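Local coordinates for protein EmrA (Aquifex aeolicus, PDB 4TKO) that serves as the periplasmic adaptor of a major facilitator superfamily multidrug efflux pump and so probably takes part in moving xenobiotics across the cell envelope, at residues 28-33 and 238-243; 48-53 and 219-224. All blocks are in the same frame, centred on the assembly; numbering follows the deposited sequence.

In the fold
Contacts 1 and 2 build one four-stranded antiparallel sheet, in the order 221-223, 47-51, 29-34, 240-241, and so illustrate how segments far apart in sequence assemble one sheet. Contact 1 pairs 28-33 with 238-243 at one edge; contact 2 pairs 48-53 with 219-224 at the other, about 9 Å away between centres. The two inner strands join them through a probable hydrogen bond from I32 N to K50 O, 2.9 Å. Along the chain contact 2 is nested within contact 1, and the long helical hairpin, helix 54-68 to helix 202-218, lies inside both. The sheet, part of the barrel-sandwich hybrid, thus brings the two ends of that hairpin side by side at its base.

Contact 1 of 2, residues 28-33 and 238-243; sequences SGKVIE and GDVVRA
The shortest polar bond here runs from G238 N to V31 O, 2.7 Å, the donor standing 29° out of the carbonyl plane. One step along, V31 N meets D239 O at 2.9 Å, almost in line with the carbonyl. V31 is thereby held through both its backbone N and its O. Next comes the antiparallel hydrogen-bonded pair G29 and V241: V241 N gives to G29 O at 3.0 Å, and G29 N returns a longer bond to V241 O. K30 and V240 form the non-hydrogen-bonded pair between, with their side chains on one face. The lysine chain extends from CG anti to the backbone N (chi1 -174°), then bends near its end, bringing CE within 3.7 Å of G238 O. On the face of V241, its CG1 lies 4.1 Å from V31 CG2, the two side chains meeting at a slant, and both valines also pack on I235 and L51. The carboxylate of D239 turns back to S236 N. At G29 the backbone angles call for glycine. Cohesion at this edge of the sheet therefore comes mainly from main-chain bonds, with a small apolar patch of V31 and V241 in an otherwise rather exposed contact.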
loop_
_atom_site.group_PDB
_atom_site.type_symbol
_atom_site.label_atom_id
_atom_site.label_comp_id
_atom_site.label_asym_id
_atom_site.label_seq_id
_atom_site.Cartn_x
_atom_site.Cartn_y
_atom_site.Cartn_z
ATOM N N SER A 28 -13.361 7.803 -18.655
ATOM C CA SER A 28 -14.050 8.697 -19.563
ATOM C C SER A 28 -13.328 10.041 -19.635
ATOM O O SER A 28 -12.496 10.353 -18.792
ATOM C CB SER A 28 -15.505 8.893 -19.131
ATOM O OG SER A 28 -15.572 9.586 -17.902
ATOM N N GLY A 29 -13.654 10.833 -20.649
ATOM C CA GLY A 29 -13.024 12.121 -20.803
ATOM C C GLY A 29 -13.220 12.692 -22.183
ATOM O O GLY A 29 -13.921 12.097 -22.993
ATOM N N LYS A 30 -12.606 13.848 -22.435
ATOM C CA LYS A 30 -12.708 14.555 -23.713
ATOM C C LYS A 30 -11.485 14.267 -24.558
ATOM O O LYS A 30 -10.355 14.527 -24.125
ATOM C CB LYS A 30 -12.841 16.076 -23.502
ATOM C CG LYS A 30 -13.085 16.853 -24.784
ATOM C CD LYS A 30 -13.157 18.354 -24.581
ATOM C CE LYS A 30 -14.336 18.959 -25.327
ATOM N NZ LYS A 30 -15.560 18.951 -24.444
ATOM N N VAL A 31 -11.689 13.724 -25.757
ATOM C CA VAL A 31 -10.549 13.471 -26.634
ATOM C C VAL A 31 -9.911 14.784 -27.038
ATOM O O VAL A 31 -10.596 15.676 -27.545
ATOM C CB VAL A 31 -10.942 12.729 -27.910
ATOM C CG1 VAL A 31 -9.716 12.549 -28.785
ATOM C CG2 VAL A 31 -11.574 11.404 -27.579
ATOM N N ILE A 32 -8.607 14.922 -26.835
ATOM C CA ILE A 32 -7.958 16.162 -27.269
ATOM C C ILE A 32 -6.883 15.991 -28.344
ATOM O O ILE A 32 -6.437 16.977 -28.912
ATOM C CB ILE A 32 -7.326 16.909 -26.086
ATOM C CG1 ILE A 32 -6.208 16.093 -25.450
ATOM C CG2 ILE A 32 -8.382 17.294 -25.094
ATOM C CD1 ILE A 32 -5.555 16.806 -24.303
ATOM N N GLU A 33 -6.484 14.752 -28.615
ATOM C CA GLU A 33 -5.457 14.456 -29.611
ATOM C C GLU A 33 -5.657 13.071 -30.211
ATOM O O GLU A 33 -5.950 12.111 -29.498
ATOM C CB GLU A 33 -4.062 14.545 -28.999
ATOM C CG GLU A 33 -3.713 15.893 -28.430
ATOM C CD GLU A 33 -3.513 16.930 -29.515
ATOM O OE1 GLU A 33 -3.453 16.545 -30.711
ATOM O OE2 GLU A 33 -3.423 18.129 -29.169
ATOM N N GLY A 238 -12.257 16.316 -29.599
ATOM C CA GLY A 238 -13.387 17.015 -29.016
ATOM C C GLY A 238 -14.599 16.170 -28.659
ATOM O O GLY A 238 -15.547 16.672 -28.032
ATOM N N ASP A 239 -14.583 14.893 -29.033
ATOM C CA ASP A 239 -15.682 13.995 -28.649
ATOM C C ASP A 239 -15.561 13.622 -27.165
ATOM O O ASP A 239 -14.443 13.467 -26.653
ATOM C CB ASP A 239 -15.687 12.735 -29.527
ATOM C CG ASP A 239 -16.023 13.025 -31.012
ATOM O OD1 ASP A 239 -16.591 14.103 -31.328
ATOM O OD2 ASP A 239 -15.735 12.154 -31.866
ATOM N N VAL A 240 -16.683 13.524 -26.454
ATOM C CA VAL A 240 -16.633 13.014 -25.074
ATOM C C VAL A 240 -16.890 11.520 -25.102
ATOM O O VAL A 240 -17.968 11.081 -25.501
ATOM C CB VAL A 240 -17.681 13.645 -24.112
ATOM C CG1 VAL A 240 -17.651 12.903 -22.797
ATOM C CG2 VAL A 240 -17.414 15.084 -23.856
ATOM N N VAL A 241 -15.918 10.731 -24.694
ATOM C CA VAL A 241 -16.135 9.296 -24.665
ATOM C C VAL A 241 -16.354 8.795 -23.244
ATOM O O VAL A 241 -16.023 9.464 -22.256
ATOM C CB VAL A 241 -14.966 8.528 -25.274
ATOM C CG1 VAL A 241 -14.724 9.002 -26.674
ATOM C CG2 VAL A 241 -13.711 8.734 -24.439
ATOM N N ARG A 242 -16.825 7.575 -23.144
ATOM C CA ARG A 242 -16.987 6.931 -21.882
ATOM C C ARG A 242 -16.019 5.817 -21.715
ATOM O O ARG A 242 -15.464 5.353 -22.640
ATOM C CB ARG A 242 -18.356 6.358 -21.822
ATOM C CG ARG A 242 -19.407 7.400 -21.701
ATOM C CD ARG A 242 -20.738 6.770 -21.895
ATOM N NE ARG A 242 -21.780 7.608 -21.366
ATOM C CZ ARG A 242 -22.999 7.633 -21.854
ATOM N NH1 ARG A 242 -23.299 6.863 -22.870
ATOM N NH2 ARG A 242 -23.909 8.423 -21.339
ATOM N N ALA A 243 -15.806 5.395 -20.504
ATOM C CA ALA A 243 -14.958 4.239 -20.247
ATOM C C ALA A 243 -15.487 3.005 -20.969
ATOM O O ALA A 243 -16.677 2.673 -20.865
ATOM C CB ALA A 243 -14.874 3.970 -18.818
#

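Contact 2 of 2, residues 48-53 and 219-224; sequences LAKLDP and DTVLIA
Two bonds of 2.8 Å carry the pairing, L48 N to L222 O and L51 N to T220 O. The first is nearly straight at both ends, with an N-H...O angle of 167°; in the second the donor is tilted from the carbonyl plane. Between them L222 N reaches A49 O at 3.0 Å, a more bent bond with an angle of 140° at the hydrogen. T220 O also takes a CA-H...O contact from K50, CA to O 3.4 Å. K50 and V221 make up the non-hydrogen-bonded antiparallel pair, and on their face the two side chains cross at a slant, CG of the lysine nearest CG2 of the valine. This is an outer edge of the four-stranded sheet of the barrel-sandwich hybrid: strand 47-51 leads into helix 54-68 and helix 202-218 delivers strand 221-223, so the pairing joins the two legs of the helical hairpin at its foot. D52 caps a backbone N at the turn into helix 54-68. The hydroxyl of T220 is hydrogen-bonded to I217 O; its OG1 lies between backbone N and carbonyl carbon (chi1 55°), beside P53 CB at 4.0 Å. T220 CB meets L51 CB at the same distance. Farther along, L48 sends CD2 to A224 CB, 4.1 Å off, while its CD1 approaches L222 CG. F248 of strand 246-251 packs against L48, A49 and L222.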
loop_
_atom_site.group_PDB
_atom_site.type_symbol
_atom_site.label_atom_id
_atom_site.label_comp_id
_atom_site.label_asym_id
_atom_site.label_seq_id
_atom_site.Cartn_x
_atom_site.Cartn_y
_atom_site.Cartn_z
ATOM N N LEU A 48 -2.302 5.995 -29.424
ATOM C CA LEU A 48 -3.219 6.151 -30.537
ATOM C C LEU A 48 -3.984 7.430 -30.369
ATOM O O LEU A 48 -4.287 8.105 -31.350
ATOM C CB LEU A 48 -4.185 4.970 -30.622
ATOM C CG LEU A 48 -3.537 3.583 -30.555
ATOM C CD1 LEU A 48 -4.591 2.512 -30.498
ATOM C CD2 LEU A 48 -2.615 3.335 -31.749
ATOM N N ALA A 49 -4.283 7.777 -29.119
ATOM C CA ALA A 49 -5.088 8.958 -28.834
ATOM C C ALA A 49 -4.966 9.354 -27.381
ATOM O O ALA A 49 -4.418 8.606 -26.581
ATOM C CB ALA A 49 -6.508 8.701 -29.179
ATOM N N LYS A 50 -5.490 10.521 -27.021
ATOM C CA LYS A 50 -5.265 11.021 -25.675
ATOM C C LYS A 50 -6.441 11.846 -25.186
ATOM O O LYS A 50 -7.052 12.584 -25.960
ATOM C CB LYS A 50 -3.967 11.838 -25.650
ATOM C CG LYS A 50 -3.714 12.621 -24.390
ATOM C CD LYS A 50 -3.119 13.986 -24.734
ATOM C CE LYS A 50 -2.026 14.378 -23.747
ATOM N NZ LYS A 50 -0.789 13.565 -23.953
ATOM N N LEU A 51 -6.771 11.701 -23.904
ATOM C CA LEU A 51 -7.836 12.489 -23.290
ATOM C C LEU A 51 -7.270 13.674 -22.505
ATOM O O LEU A 51 -6.111 13.679 -22.103
ATOM C CB LEU A 51 -8.683 11.619 -22.374
ATOM C CG LEU A 51 -9.390 10.385 -22.977
ATOM C CD1 LEU A 51 -10.194 9.631 -21.923
ATOM C CD2 LEU A 51 -10.292 10.766 -24.143
ATOM N N ASP A 52 -8.090 14.693 -22.308
ATOM C CA ASP A 52 -7.738 15.811 -21.440
ATOM C C ASP A 52 -7.705 15.360 -19.971
ATOM O O ASP A 52 -8.729 14.954 -19.427
ATOM C CB ASP A 52 -8.747 16.943 -21.633
ATOM C CG ASP A 52 -8.497 18.131 -20.712
ATOM O OD1 ASP A 52 -7.340 18.313 -20.276
ATOM O OD2 ASP A 52 -9.462 18.895 -20.448
ATOM N N PRO A 53 -6.538 15.439 -19.319
ATOM C CA PRO A 53 -6.405 14.844 -17.984
ATOM C C PRO A 53 -6.624 15.788 -16.805
ATOM O O PRO A 53 -6.529 15.332 -15.674
ATOM C CB PRO A 53 -4.957 14.375 -17.981
ATOM C CG PRO A 53 -4.258 15.449 -18.766
ATOM C CD PRO A 53 -5.253 15.976 -19.790
ATOM N N ASP A 219 -4.268 6.331 -17.650
ATOM C CA ASP A 219 -5.235 5.725 -18.560
ATOM C C ASP A 219 -5.840 6.709 -19.557
ATOM O O ASP A 219 -6.686 6.325 -20.387
ATOM C CB ASP A 219 -6.373 5.058 -17.776
ATOM C CG ASP A 219 -5.944 3.763 -17.109
ATOM O OD1 ASP A 219 -5.074 3.051 -17.686
ATOM O OD2 ASP A 219 -6.488 3.473 -16.006
ATOM N N THR A 220 -5.427 7.971 -19.479
ATOM C CA THR A 220 -5.962 8.962 -20.401
ATOM C C THR A 220 -5.234 8.863 -21.731
ATOM O O THR A 220 -5.673 9.440 -22.725
ATOM C CB THR A 220 -5.873 10.393 -19.857
ATOM O OG1 THR A 220 -4.520 10.691 -19.505
ATOM C CG2 THR A 220 -6.767 10.565 -18.635
ATOM N N VAL A 221 -4.135 8.117 -21.766
ATOM C CA VAL A 221 -3.524 7.831 -23.048
ATOM C C VAL A 221 -3.836 6.416 -23.501
ATOM O O VAL A 221 -3.442 5.443 -22.879
ATOM C CB VAL A 221 -2.000 8.028 -23.032
ATOM C CG1 VAL A 221 -1.437 7.737 -24.417
ATOM C CG2 VAL A 221 -1.649 9.454 -22.626
ATOM N N LEU A 222 -4.560 6.322 -24.601
ATOM C CA LEU A 222 -4.869 5.051 -25.232
ATOM C C LEU A 222 -3.672 4.444 -25.972
ATOM O O LEU A 222 -3.311 4.911 -27.048
ATOM C CB LEU A 222 -6.035 5.253 -26.201
ATOM C CG LEU A 222 -6.500 4.023 -26.962
ATOM C CD1 LEU A 222 -6.740 2.856 -26.007
ATOM C CD2 LEU A 222 -7.754 4.346 -27.721
ATOM N N ILE A 223 -3.062 3.400 -25.420
ATOM C CA ILE A 223 -1.923 2.793 -26.108
ATOM C C ILE A 223 -2.320 1.452 -26.695
ATOM O O ILE A 223 -3.265 0.824 -26.220
ATOM C CB ILE A 223 -0.693 2.610 -25.185
ATOM C CG1 ILE A 223 -0.877 1.435 -24.238
ATOM C CG2 ILE A 223 -0.412 3.877 -24.405
ATOM C CD1 ILE A 223 0.351 1.157 -23.406
ATOM N N ALA A 224 -1.602 1.023 -27.734
ATOM C CA ALA A 224 -1.957 -0.190 -28.469
ATOM C C ALA A 224 -1.495 -1.454 -27.749
ATOM O O ALA A 224 -0.331 -1.566 -27.365
ATOM C CB ALA A 224 -1.380 -0.144 -29.869
#